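Local structure of beta sliding clamp (Bartonella birtlesii LL-WM9, 6PTR) at residues C[149-154]-C[370-375]; C[169-174]-C[179-184]; C[237-242]-C[246-251]. The protein probably encircles DNA as a ring-shaped head-to-tail homodimer, tethering DNA polymerases and other proteins to it and so giving them processivity. All coordinates share one frame; numbering follows the deposited sequence.

Interactions 1 and 2 meet on one eight-stranded antiparallel sheet shared by the central and C-terminal domains: Thr152 O lies 3.3 Å from Ala184 CB, and Leu149 CD2 packs at 3.9 Å on Leu182 CD2. Interaction 3 belongs to the other eight-stranded sheet, at the junction of the central and N-terminal domains. Its centre is about 17 Å from that of interaction 2 and about 22 Å from that of interaction 1, with nearest atoms about 5 and 6 Å apart. Both hairpins are nested in the chain loop closed by interaction 1. The bound peptide, griselimycin, packs against Val375, which ends segment 370-375 without touching 149-154; a 1,2-ethanediol sits at interaction 3.

Interaction 1 (C[149-154]-C[370-375]); sequences LDCTQF and AEVLYV
Cys151 and Tyr374 bury the largest areas in this contact; Cys151 meets Val372 with its sulfur and Tyr374 with its backbone carbonyl. The Cys151 sulfur, placed beside its own backbone N and anti to the carbonyl carbon (chi1 -70°), packs against Val372: SG lies 3.4 Å from Val372 CG2 and 3.9 Å from Val372 CG1, so it bears on both branches of the valine. The backbone of Cys151 serves the tyrosine instead. Tyr374 CE1 approaches Cys151 O to 3.3 Å, and the oxygen lies at the edge of the phenol ring, close to its plane. Cys151 CB is 4.0 Å from Tyr374 OH.

The contact brings helix 142-152 of the central domain against strand 372-376, which comes from the C-terminal domain and pairs with strand 189-196 of the central domain. It therefore lies on the interdomain seam of the clamp, at the middle of a sheet built from both domains. The closest CA atoms across the contact, those of Cys151 and Val372, are 7.2 Å apart.

Phe154 also meets Tyr374. Its CE1 comes within 3.5 Å of Tyr374 CE1 and its CZ within 3.7 Å of Tyr374 CD1; the ring planes are turned 64° to each other, an oblique meeting that is neither a stack nor an edge-to-face pair. Helix 336-345 completes the surroundings: Ile342 touches the side chains of both Phe154 and Tyr374, and Gln345 NE2 is hydrogen-bonded to Tyr374 OH as well as to Asp150 O, so that Gln345 bridges the phenol and the backbone of helix 142-152.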
loop_
_atom_site.group_PDB
_atom_site.type_symbol
_atom_site.label_atom_id
_atom_site.label_comp_id
_atom_site.label_asym_id
_atom_site.label_seq_id
_atom_site.Cartn_x
_atom_site.Cartn_y
_atom_site.Cartn_z
ATOM N N LEU C 149 0.638 -15.624 -21.617
ATOM C CA LEU C 149 0.707 -14.251 -21.137
ATOM C C LEU C 149 1.666 -14.122 -19.957
ATOM O O LEU C 149 2.371 -13.110 -19.832
ATOM C CB LEU C 149 -0.690 -13.761 -20.741
ATOM C CG LEU C 149 -1.657 -13.690 -21.920
ATOM C CD1 LEU C 149 -3.076 -13.384 -21.468
ATOM C CD2 LEU C 149 -1.207 -12.665 -22.956
ATOM N N ASP C 150 1.702 -15.129 -19.081
ATOM C CA ASP C 150 2.653 -15.120 -17.965
ATOM C C ASP C 150 4.095 -15.094 -18.444
ATOM O O ASP C 150 4.962 -14.508 -17.780
ATOM C CB ASP C 150 2.465 -16.348 -17.073
ATOM C CG ASP C 150 1.321 -16.202 -16.094
ATOM O OD1 ASP C 150 0.903 -15.059 -15.807
ATOM O OD2 ASP C 150 0.865 -17.251 -15.591
ATOM N N CYS C 151 4.385 -15.743 -19.571
ATOM C CA CYS C 151 5.756 -15.718 -20.084
ATOM C C CYS C 151 6.169 -14.363 -20.654
ATOM O O CYS C 151 7.375 -14.103 -20.773
ATOM C CB CYS C 151 5.948 -16.767 -21.178
ATOM S SG CYS C 151 5.919 -18.481 -20.648
ATOM N N THR C 152 5.219 -13.498 -21.030
ATOM C CA THR C 152 5.535 -12.340 -21.857
ATOM C C THR C 152 5.106 -10.998 -21.283
ATOM O O THR C 152 5.709 -9.982 -21.647
ATOM C CB THR C 152 4.914 -12.497 -23.253
ATOM O OG1 THR C 152 3.524 -12.829 -23.125
ATOM C CG2 THR C 152 5.614 -13.624 -24.019
ATOM N N GLN C 153 4.100 -10.951 -20.406
ATOM C CA GLN C 153 3.568 -9.660 -19.962
ATOM C C GLN C 153 4.640 -8.765 -19.337
ATOM O O GLN C 153 4.655 -7.548 -19.566
ATOM C CB GLN C 153 2.431 -9.885 -18.969
ATOM C CG GLN C 153 1.832 -8.617 -18.477
ATOM C CD GLN C 153 0.783 -8.902 -17.434
ATOM O OE1 GLN C 153 0.797 -9.971 -16.812
ATOM N NE2 GLN C 153 -0.129 -7.959 -17.231
ATOM N N PHE C 154 5.520 -9.332 -18.514
ATOM C CA PHE C 154 6.471 -8.497 -17.787
ATOM C C PHE C 154 7.389 -7.717 -18.716
ATOM O O PHE C 154 7.923 -6.679 -18.306
ATOM C CB PHE C 154 7.329 -9.349 -16.844
ATOM C CG PHE C 154 8.445 -10.062 -17.546
ATOM C CD1 PHE C 154 8.184 -11.172 -18.351
ATOM C CD2 PHE C 154 9.753 -9.600 -17.442
ATOM C CE1 PHE C 154 9.207 -11.824 -19.030
ATOM C CE2 PHE C 154 10.770 -10.244 -18.100
ATOM C CZ PHE C 154 10.515 -11.343 -18.900
ATOM N N ALA C 370 12.025 -25.816 -23.530
ATOM C CA ALA C 370 12.281 -25.572 -24.934
ATOM C C ALA C 370 11.298 -24.611 -25.589
ATOM O O ALA C 370 11.490 -24.272 -26.761
ATOM C CB ALA C 370 12.258 -26.900 -25.707
ATOM N N GLU C 371 10.256 -24.168 -24.891
ATOM C CA GLU C 371 9.216 -23.372 -25.527
ATOM C C GLU C 371 9.316 -21.877 -25.218
ATOM O O GLU C 371 8.728 -21.074 -25.953
ATOM C CB GLU C 371 7.828 -23.887 -25.120
ATOM C CG GLU C 371 7.368 -23.463 -23.725
ATOM C CD GLU C 371 7.746 -24.439 -22.623
ATOM O OE1 GLU C 371 7.646 -25.660 -22.861
ATOM O OE2 GLU C 371 8.130 -23.984 -21.520
ATOM N N VAL C 372 10.056 -21.492 -24.182
ATOM C CA VAL C 372 10.153 -20.109 -23.713
ATOM C C VAL C 372 11.616 -19.688 -23.712
ATOM O O VAL C 372 12.470 -20.421 -23.207
ATOM C CB VAL C 372 9.575 -19.974 -22.285
ATOM C CG1 VAL C 372 9.606 -18.529 -21.814
ATOM C CG2 VAL C 372 8.161 -20.535 -22.215
ATOM N N LEU C 373 11.907 -18.483 -24.203
ATOM C CA LEU C 373 13.253 -17.957 -24.035
ATOM C C LEU C 373 13.167 -16.476 -23.715
ATOM O O LEU C 373 12.190 -15.799 -24.052
ATOM C CB LEU C 373 14.126 -18.182 -25.274
ATOM C CG LEU C 373 13.700 -17.598 -26.625
ATOM C CD1 LEU C 373 14.193 -16.148 -26.797
ATOM C CD2 LEU C 373 14.182 -18.489 -27.784
ATOM N N TYR C 374 14.217 -15.976 -23.085
ATOM C CA TYR C 374 14.320 -14.565 -22.792
ATOM C C TYR C 374 15.629 -14.040 -23.359
ATOM O O TYR C 374 16.628 -14.765 -23.451
ATOM C CB TYR C 374 14.246 -14.308 -21.286
ATOM C CG TYR C 374 12.999 -14.895 -20.717
ATOM C CD1 TYR C 374 11.782 -14.232 -20.876
ATOM C CD2 TYR C 374 13.010 -16.138 -20.088
ATOM C CE1 TYR C 374 10.616 -14.767 -20.395
ATOM C CE2 TYR C 374 11.827 -16.694 -19.591
ATOM C CZ TYR C 374 10.637 -15.999 -19.760
ATOM O OH TYR C 374 9.474 -16.535 -19.284
ATOM N N VAL C 375 15.612 -12.781 -23.759
ATOM C CA VAL C 375 16.816 -12.100 -24.211
ATOM C C VAL C 375 17.003 -10.845 -23.366
ATOM O O VAL C 375 16.042 -10.124 -23.073
ATOM C CB VAL C 375 16.729 -11.756 -25.711
ATOM C CG1 VAL C 375 18.041 -11.130 -26.193
ATOM C CG2 VAL C 375 16.394 -12.975 -26.530
#

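Interaction 2 (C[169-174]-C[179-184]); sequences YFHIVH and KLRLVA
His171 turns its imidazole over Arg181 because chi1 of 64° sets CG between its backbone N and carbonyl carbon, while the arginine runs out extended and then bends at chi3, -75°, beneath Val173. The aliphatic part of Arg181 consequently crosses the imidazole: Arg181 CG is 3.5 Å from His171 CE1, and Arg181 CB makes a CH-pi contact 4.1 Å from the ring centroid. Tyr169 CE2 lies over the opposite face of the imidazole. Beyond the bend, Val173 CG2 rests on one face of the guanidinium, 3.6 Å from Arg181 NH1.

These side chains share one face of an antiparallel beta hairpin, strands 167-173 and 179-185; between residues 169-173 and 179-183 three hydrogen-bonded pairs supply six backbone bonds. On the face carrying Phe170 and Leu180, Leu180 CD1 stands 4.1 Å from the Phe170 ring centroid, almost directly above its centre, and Leu182 CD1 is 3.8 Å from Phe170 CD1.

Tyr169 O takes two donors from opposite sides of its carbonyl plane, Val183 N at 3.1 Å and His171 ND1 at 3.1 Å. Tyr259 OH bonds both His171 NE2 and Arg181 NH1, and Asp194 forms a salt bridge with Arg181 NE. With both imidazole nitrogens engaged, the ring's rotation is probably restrained; the neighbouring arginine would probably disfavour a positive charge on the histidine, an effect that Asp194 may partly offset.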
loop_
_atom_site.group_PDB
_atom_site.type_symbol
_atom_site.label_atom_id
_atom_site.label_comp_id
_atom_site.label_asym_id
_atom_site.label_seq_id
_atom_site.Cartn_x
_atom_site.Cartn_y
_atom_site.Cartn_z
ATOM N N TYR C 169 3.081 -9.077 -29.380
ATOM C CA TYR C 169 2.932 -9.431 -30.789
ATOM C C TYR C 169 2.493 -10.885 -30.850
ATOM O O TYR C 169 3.275 -11.781 -30.541
ATOM C CB TYR C 169 4.237 -9.207 -31.540
ATOM C CG TYR C 169 4.165 -9.484 -33.032
ATOM C CD1 TYR C 169 3.113 -8.994 -33.797
ATOM C CD2 TYR C 169 5.140 -10.250 -33.673
ATOM C CE1 TYR C 169 3.033 -9.252 -35.183
ATOM C CE2 TYR C 169 5.069 -10.497 -35.047
ATOM C CZ TYR C 169 4.022 -9.989 -35.781
ATOM O OH TYR C 169 3.943 -10.238 -37.125
ATOM N N PHE C 170 1.251 -11.105 -31.301
ATOM C CA PHE C 170 0.527 -12.376 -31.266
ATOM C C PHE C 170 0.472 -12.840 -32.718
ATOM O O PHE C 170 -0.167 -12.177 -33.536
ATOM C CB PHE C 170 -0.859 -12.071 -30.689
ATOM C CG PHE C 170 -1.775 -13.255 -30.434
ATOM C CD1 PHE C 170 -1.741 -13.926 -29.228
ATOM C CD2 PHE C 170 -2.795 -13.548 -31.321
ATOM C CE1 PHE C 170 -2.637 -14.950 -28.962
ATOM C CE2 PHE C 170 -3.703 -14.583 -31.051
ATOM C CZ PHE C 170 -3.607 -15.272 -29.870
ATOM N N HIS C 171 1.190 -13.921 -33.061
ATOM C CA HIS C 171 1.394 -14.241 -34.474
ATOM C C HIS C 171 1.698 -15.720 -34.662
ATOM O O HIS C 171 2.033 -16.440 -33.717
ATOM C CB HIS C 171 2.523 -13.359 -35.069
ATOM C CG HIS C 171 3.881 -13.587 -34.463
ATOM N ND1 HIS C 171 4.176 -13.291 -33.150
ATOM C CD2 HIS C 171 5.037 -14.044 -35.013
ATOM C CE1 HIS C 171 5.453 -13.560 -32.910
ATOM N NE2 HIS C 171 5.999 -14.014 -34.029
ATOM N N ILE C 172 1.612 -16.158 -35.930
ATOM C CA ILE C 172 1.855 -17.533 -36.337
ATOM C C ILE C 172 3.254 -17.643 -36.914
ATOM O O ILE C 172 3.716 -16.749 -37.637
ATOM C CB ILE C 172 0.808 -17.990 -37.371
ATOM C CG1 ILE C 172 -0.590 -17.968 -36.747
ATOM C CG2 ILE C 172 1.130 -19.369 -37.909
ATOM C CD1 ILE C 172 -0.663 -18.640 -35.404
ATOM N N VAL C 173 3.918 -18.754 -36.616
ATOM C CA VAL C 173 5.252 -19.054 -37.129
ATOM C C VAL C 173 5.116 -20.321 -37.952
ATOM O O VAL C 173 4.814 -21.394 -37.410
ATOM C CB VAL C 173 6.286 -19.233 -36.009
ATOM C CG1 VAL C 173 7.644 -19.614 -36.612
ATOM C CG2 VAL C 173 6.407 -17.970 -35.188
ATOM N N HIS C 174 5.322 -20.205 -39.262
ATOM C CA HIS C 174 5.071 -21.319 -40.177
ATOM C C HIS C 174 6.257 -22.288 -40.200
ATOM O O HIS C 174 6.882 -22.534 -41.231
ATOM C CB HIS C 174 4.752 -20.793 -41.570
ATOM C CG HIS C 174 3.544 -19.909 -41.621
ATOM N ND1 HIS C 174 2.305 -20.361 -42.028
ATOM C CD2 HIS C 174 3.385 -18.601 -41.319
ATOM C CE1 HIS C 174 1.434 -19.370 -41.968
ATOM N NE2 HIS C 174 2.065 -18.290 -41.539
ATOM N N LYS C 179 3.277 -22.882 -35.341
ATOM C CA LYS C 179 3.369 -22.412 -33.971
ATOM C C LYS C 179 2.536 -21.152 -33.812
ATOM O O LYS C 179 2.448 -20.342 -34.736
ATOM C CB LYS C 179 4.821 -22.116 -33.579
ATOM C CG LYS C 179 5.711 -23.348 -33.546
ATOM C CD LYS C 179 7.046 -23.029 -32.873
ATOM C CE LYS C 179 7.916 -24.264 -32.740
ATOM N NZ LYS C 179 8.877 -24.395 -33.869
ATOM N N LEU C 180 1.910 -21.006 -32.650
ATOM C CA LEU C 180 1.376 -19.729 -32.200
ATOM C C LEU C 180 2.386 -19.143 -31.234
ATOM O O LEU C 180 2.798 -19.821 -30.290
ATOM C CB LEU C 180 0.026 -19.899 -31.503
ATOM C CG LEU C 180 -0.501 -18.677 -30.737
ATOM C CD1 LEU C 180 -0.844 -17.522 -31.677
ATOM C CD2 LEU C 180 -1.732 -19.101 -29.919
ATOM N N ARG C 181 2.813 -17.905 -31.493
ATOM C CA ARG C 181 3.896 -17.293 -30.743
ATOM C C ARG C 181 3.454 -15.952 -30.194
ATOM O O ARG C 181 2.697 -15.217 -30.839
ATOM C CB ARG C 181 5.155 -17.118 -31.628
ATOM C CG ARG C 181 6.304 -16.374 -30.964
ATOM C CD ARG C 181 7.520 -16.414 -31.920
ATOM N NE ARG C 181 8.188 -17.724 -31.962
ATOM C CZ ARG C 181 9.172 -18.030 -32.798
ATOM N NH1 ARG C 181 9.591 -17.133 -33.690
ATOM N NH2 ARG C 181 9.736 -19.232 -32.754
ATOM N N LEU C 182 3.916 -15.642 -28.992
ATOM C CA LEU C 182 3.768 -14.324 -28.403
ATOM C C LEU C 182 5.153 -13.801 -28.104
ATOM O O LEU C 182 5.965 -14.538 -27.543
ATOM C CB LEU C 182 2.970 -14.348 -27.094
ATOM C CG LEU C 182 1.457 -14.572 -27.180
ATOM C CD1 LEU C 182 1.126 -15.935 -27.707
ATOM C CD2 LEU C 182 0.868 -14.386 -25.788
ATOM N N VAL C 183 5.405 -12.545 -28.488
ATOM C CA VAL C 183 6.659 -11.846 -28.204
ATOM C C VAL C 183 6.339 -10.505 -27.565
ATOM O O VAL C 183 5.434 -9.777 -28.007
ATOM C CB VAL C 183 7.518 -11.654 -29.472
ATOM C CG1 VAL C 183 8.737 -10.746 -29.163
ATOM C CG2 VAL C 183 8.004 -13.000 -30.008
ATOM N N ALA C 184 7.111 -10.145 -26.537
ATOM C CA ALA C 184 7.043 -8.805 -25.982
ATOM C C ALA C 184 8.457 -8.305 -25.742
ATOM O O ALA C 184 9.355 -9.072 -25.386
ATOM C CB ALA C 184 6.266 -8.760 -24.646
#

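Interaction 3 (C[237-242]-C[246-251]); sequences KIRFSL and VFTSKL. With EDO (1,2-ethanediol), chain Q.
Arg239 reaches across to Val246 and Thr248 along nearly its whole length. Its CB passes 3.8 Å from Phe247 O, and CG and CD both lie 3.6 Å from Val246 CG1. There the chain turns (chi3 -71°) and aims NE at the threonine: Arg239 NE donates to Thr248 OG1 at 2.8 Å with an angle of 161° at the hydrogen, the oxygen only 12° out of the guanidinium plane. CZ follows, 3.6 Å from Thr248 OG1, and NH2 is 3.4 Å from the same Thr248 OG1.

The arginine lies on one face of an antiparallel beta hairpin, with Ser241, Val246 and Thr248; Arg239 and Thr248 form a non-hydrogen-bonded pair flanked by the hydrogen-bonded pairs Ile238-Ser249 and Phe240-Phe247. Strand 245-250 also pairs with strand 59-69, joining the central domain to the N-terminal domain in a continuous sheet.

The face carrying Ile238 packs on helix 211-221 through Phe240, Phe247 and Ser249. Ile238 CG2 meets Leu251 CD2 at 3.6 Å, the two side chains crossing at about a right angle. At the hairpin's open end, the extended Lys237 hydrogen-bonds through NZ to O2 of a 1,2-ethanediol, probably from the crystallisation liquor, at 3.1 Å.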
loop_
_atom_site.group_PDB
_atom_site.type_symbol
_atom_site.label_atom_id
_atom_site.label_comp_id
_atom_site.label_asym_id
_atom_site.label_seq_id
_atom_site.Cartn_x
_atom_site.Cartn_y
_atom_site.Cartn_z
ATOM N N LYS C 237 -9.406 -5.501 -34.420
ATOM C CA LYS C 237 -9.898 -5.791 -33.072
ATOM C C LYS C 237 -9.645 -7.244 -32.709
ATOM O O LYS C 237 -9.553 -8.113 -33.572
ATOM C CB LYS C 237 -11.416 -5.526 -32.923
ATOM C CG LYS C 237 -11.825 -4.055 -32.906
ATOM C CD LYS C 237 -13.316 -3.946 -32.580
ATOM C CE LYS C 237 -13.757 -2.515 -32.303
ATOM N NZ LYS C 237 -15.165 -2.486 -31.808
ATOM N N ILE C 238 -9.562 -7.509 -31.410
ATOM C CA ILE C 238 -9.443 -8.869 -30.905
ATOM C C ILE C 238 -10.417 -9.025 -29.748
ATOM O O ILE C 238 -10.686 -8.070 -29.013
ATOM C CB ILE C 238 -7.998 -9.196 -30.470
ATOM C CG1 ILE C 238 -7.862 -10.674 -30.112
ATOM C CG2 ILE C 238 -7.552 -8.313 -29.284
ATOM C CD1 ILE C 238 -6.363 -11.107 -29.996
ATOM N N ARG C 239 -10.986 -10.216 -29.622
ATOM C CA ARG C 239 -12.005 -10.489 -28.614
ATOM C C ARG C 239 -11.661 -11.794 -27.927
ATOM O O ARG C 239 -11.306 -12.775 -28.594
ATOM C CB ARG C 239 -13.395 -10.575 -29.233
ATOM C CG ARG C 239 -14.471 -11.021 -28.246
ATOM C CD ARG C 239 -15.855 -10.941 -28.864
ATOM N NE ARG C 239 -16.273 -9.551 -29.028
ATOM C CZ ARG C 239 -17.335 -9.157 -29.729
ATOM N NH1 ARG C 239 -18.101 -10.049 -30.350
ATOM N NH2 ARG C 239 -17.626 -7.859 -29.811
ATOM N N PHE C 240 -11.747 -11.793 -26.595
ATOM C CA PHE C 240 -11.543 -12.989 -25.791
ATOM C C PHE C 240 -12.836 -13.262 -25.047
ATOM O O PHE C 240 -13.285 -12.421 -24.259
ATOM C CB PHE C 240 -10.408 -12.808 -24.783
ATOM C CG PHE C 240 -9.099 -12.463 -25.395
ATOM C CD1 PHE C 240 -8.783 -11.144 -25.702
ATOM C CD2 PHE C 240 -8.154 -13.450 -25.635
ATOM C CE1 PHE C 240 -7.566 -10.821 -26.266
ATOM C CE2 PHE C 240 -6.915 -13.119 -26.194
ATOM C CZ PHE C 240 -6.632 -11.813 -26.517
ATOM N N SER C 241 -13.415 -14.434 -25.269
ATOM C CA SER C 241 -14.630 -14.832 -24.568
ATOM C C SER C 241 -14.299 -16.013 -23.670
ATOM O O SER C 241 -13.784 -17.032 -24.134
ATOM C CB SER C 241 -15.748 -15.192 -25.552
ATOM O OG SER C 241 -16.061 -14.071 -26.362
ATOM N N LEU C 242 -14.574 -15.878 -22.380
ATOM C CA LEU C 242 -14.298 -16.992 -21.486
ATOM C C LEU C 242 -15.261 -16.884 -20.318
ATOM O O LEU C 242 -15.499 -15.786 -19.813
ATOM C CB LEU C 242 -12.836 -16.994 -21.012
ATOM C CG LEU C 242 -12.218 -15.820 -20.257
ATOM C CD1 LEU C 242 -10.898 -16.278 -19.648
ATOM C CD2 LEU C 242 -11.973 -14.594 -21.150
ATOM N N VAL C 246 -16.612 -11.261 -21.591
ATOM C CA VAL C 246 -16.091 -11.001 -22.929
ATOM C C VAL C 246 -15.241 -9.739 -22.882
ATOM O O VAL C 246 -15.720 -8.696 -22.428
ATOM C CB VAL C 246 -17.220 -10.852 -23.967
ATOM C CG1 VAL C 246 -16.615 -10.553 -25.345
ATOM C CG2 VAL C 246 -18.113 -12.098 -24.030
ATOM N N PHE C 247 -13.986 -9.835 -23.349
ATOM C CA PHE C 247 -13.067 -8.704 -23.541
ATOM C C PHE C 247 -12.953 -8.396 -25.027
ATOM O O PHE C 247 -12.578 -9.281 -25.797
ATOM C CB PHE C 247 -11.640 -9.019 -23.083
ATOM C CG PHE C 247 -11.461 -9.178 -21.613
ATOM C CD1 PHE C 247 -11.189 -8.084 -20.821
ATOM C CD2 PHE C 247 -11.492 -10.436 -21.033
ATOM C CE1 PHE C 247 -10.999 -8.224 -19.452
ATOM C CE2 PHE C 247 -11.294 -10.588 -19.664
ATOM C CZ PHE C 247 -11.050 -9.482 -18.873
ATOM N N THR C 248 -13.194 -7.146 -25.428
ATOM C CA THR C 248 -12.966 -6.757 -26.819
ATOM C C THR C 248 -12.044 -5.549 -26.835
ATOM O O THR C 248 -12.322 -4.549 -26.165
ATOM C CB THR C 248 -14.263 -6.433 -27.558
ATOM O OG1 THR C 248 -15.195 -7.512 -27.389
ATOM C CG2 THR C 248 -13.965 -6.251 -29.072
ATOM N N SER C 249 -10.954 -5.643 -27.596
ATOM C CA SER C 249 -9.923 -4.612 -27.580
ATOM C C SER C 249 -9.576 -4.199 -28.997
ATOM O O SER C 249 -9.530 -5.036 -29.903
ATOM C CB SER C 249 -8.657 -5.100 -26.883
ATOM O OG SER C 249 -7.673 -4.054 -26.863
ATOM N N LYS C 250 -9.347 -2.904 -29.189
ATOM C CA LYS C 250 -8.635 -2.487 -30.389
ATOM C C LYS C 250 -7.259 -3.134 -30.390
ATOM O O LYS C 250 -6.733 -3.535 -29.355
ATOM C CB LYS C 250 -8.511 -0.966 -30.447
ATOM C CG LYS C 250 -9.837 -0.301 -30.761
ATOM C CD LYS C 250 -9.767 1.213 -30.713
ATOM C CE LYS C 250 -11.167 1.790 -30.791
ATOM N NZ LYS C 250 -11.179 3.266 -30.614
ATOM N N LEU C 251 -6.689 -3.266 -31.578
ATOM C CA LEU C 251 -5.311 -3.711 -31.715
ATOM C C LEU C 251 -4.444 -2.484 -31.925
ATOM O O LEU C 251 -4.924 -1.443 -32.372
ATOM C CB LEU C 251 -5.168 -4.691 -32.884
ATOM C CG LEU C 251 -5.889 -6.021 -32.603
ATOM C CD1 LEU C 251 -6.067 -6.848 -33.872
ATOM C CD2 LEU C 251 -5.132 -6.833 -31.544
HETATM C C1 EDO Q . -13.478 -1.854 -28.422
HETATM O O1 EDO Q . -13.284 -0.723 -29.280
HETATM C C2 EDO Q . -14.905 -1.822 -27.891
HETATM O O2 EDO Q . -15.753 -2.614 -28.733
#